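Local coordinates for outer membrane protein TP0453 (Treponema pallidum, PDB 3K8G), which alters membrane permeability at acidic pH and might be involved in ligand transport at the outer membrane, at residues A[111-114]-A[118-121]. Sequence-based numbering, arbitrary orientation.
Sequences SIPA and SCVI
Ser118 meets Ile112 through their side chains: CD1 of Ile112 lies 3.6 Å from CB of Ser118, a methyl set against the methylene that carries the hydroxyl. Ile112 starts off pointing away from residues 118-121, but the turn at CG1 (chi2 -67°) folds CD1 back to the serine. The hydroxyl of Ser118 has partners beyond the pair, a hydrogen bond to a bound 2-methyl-2,4-pentanediol, probably from the crystallisation liquor, and a weak one to Tyr76. On the backbone, CA of Ser118 also makes a CA-H...O contact with O of Ser111 at 3.5 Å.

That same carbonyl is gripped by Cys119, whose N donates to O of Ser111 at 2.8 Å, almost straight (171° at the hydrogen). The return bond runs from N of Ser111 to O of Cys119 at 2.9 Å. Together they make Ser111 and Cys119 an antiparallel hydrogen-bonded pair in the beta hairpin of strands 108-114 and 117-123, part of the antiparallel strand array of this half-barrel protein. The two side chains leave on one face of the sheet, where CB of Ser111 and CB of Cys119 are 4.5 Å apart. There helix 130-135 lies against Ser111 through Met130 and Leu134, Leu134 also packs on the ring of Pro113, and Cys119 touches Phe71 of strand 67-74.

From Cys119 the thiol swings beside its own backbone N (chi1 -61°), which brings SG to 4.1 Å from CG of Pro113, an apolar contact. Further along, backbone hydrogen bonds of Val120 with Leu70 of strand 67-74 and of Ile121 with Asp109 of strand 108-114 continue the strand between its two neighbours.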
loop_
_atom_site.group_PDB
_atom_site.type_symbol
_atom_site.label_atom_id
_atom_site.label_comp_id
_atom_site.label_asym_id
_atom_site.label_seq_id
_atom_site.Cartn_x
_atom_site.Cartn_y
_atom_site.Cartn_z
ATOM N N SER A 111 -3.203 -9.543 13.789
ATOM C CA SER A 111 -2.393 -9.851 14.946
ATOM C C SER A 111 -1.724 -8.603 15.437
ATOM O O SER A 111 -1.383 -7.721 14.639
ATOM C CB SER A 111 -1.262 -10.833 14.561
ATOM O OG SER A 111 -0.738 -11.329 15.773
ATOM N N ILE A 112 -1.504 -8.521 16.748
ATOM C CA ILE A 112 -0.714 -7.437 17.321
ATOM C C ILE A 112 0.432 -8.133 18.055
ATOM O O ILE A 112 0.358 -8.364 19.265
ATOM C CB ILE A 112 -1.516 -6.529 18.309
ATOM C CG1 ILE A 112 -2.874 -6.097 17.736
ATOM C CG2 ILE A 112 -0.675 -5.310 18.731
ATOM C CD1 ILE A 112 -2.795 -5.188 16.568
ATOM N N PRO A 113 1.489 -8.501 17.323
ATOM C CA PRO A 113 2.459 -9.413 17.939
ATOM C C PRO A 113 3.394 -8.765 18.962
ATOM O O PRO A 113 4.154 -9.480 19.614
ATOM C CB PRO A 113 3.237 -9.988 16.747
ATOM C CG PRO A 113 2.972 -9.081 15.609
ATOM C CD PRO A 113 1.800 -8.197 15.914
ATOM N N ALA A 114 3.325 -7.438 19.098
ATOM C CA ALA A 114 4.093 -6.687 20.100
ATOM C C ALA A 114 3.460 -5.315 20.206
ATOM O O ALA A 114 2.754 -4.907 19.303
ATOM C CB ALA A 114 5.586 -6.590 19.732
ATOM N N SER A 118 1.584 -4.099 14.264
ATOM C CA SER A 118 0.330 -4.772 13.900
ATOM C C SER A 118 0.489 -5.453 12.526
ATOM O O SER A 118 1.237 -4.964 11.699
ATOM C CB SER A 118 -0.832 -3.786 13.846
ATOM O OG SER A 118 -0.580 -2.678 12.975
ATOM N N CYS A 119 -0.170 -6.598 12.325
ATOM C CA CYS A 119 -0.166 -7.299 11.026
ATOM C C CYS A 119 -1.597 -7.598 10.634
ATOM O O CYS A 119 -2.361 -8.112 11.445
ATOM C CB CYS A 119 0.614 -8.627 11.122
ATOM S SG CYS A 119 2.365 -8.408 11.577
ATOM N N VAL A 120 -1.953 -7.303 9.388
ATOM C CA VAL A 120 -3.306 -7.479 8.897
ATOM C C VAL A 120 -3.181 -8.157 7.554
ATOM O O VAL A 120 -2.343 -7.769 6.722
ATOM C CB VAL A 120 -4.038 -6.115 8.708
ATOM C CG1 VAL A 120 -5.398 -6.286 8.004
ATOM C CG2 VAL A 120 -4.207 -5.415 10.039
ATOM N N ILE A 121 -3.980 -9.199 7.357
ATOM C CA ILE A 121 -4.033 -9.839 6.072
ATOM C C ILE A 121 -5.502 -9.806 5.682
ATOM O O ILE A 121 -6.366 -10.272 6.449
ATOM C CB ILE A 121 -3.560 -11.331 6.178
ATOM C CG1 ILE A 121 -2.114 -11.405 6.718
ATOM C CG2 ILE A 121 -3.728 -12.039 4.814
ATOM C CD1 ILE A 121 -1.645 -12.848 7.020
#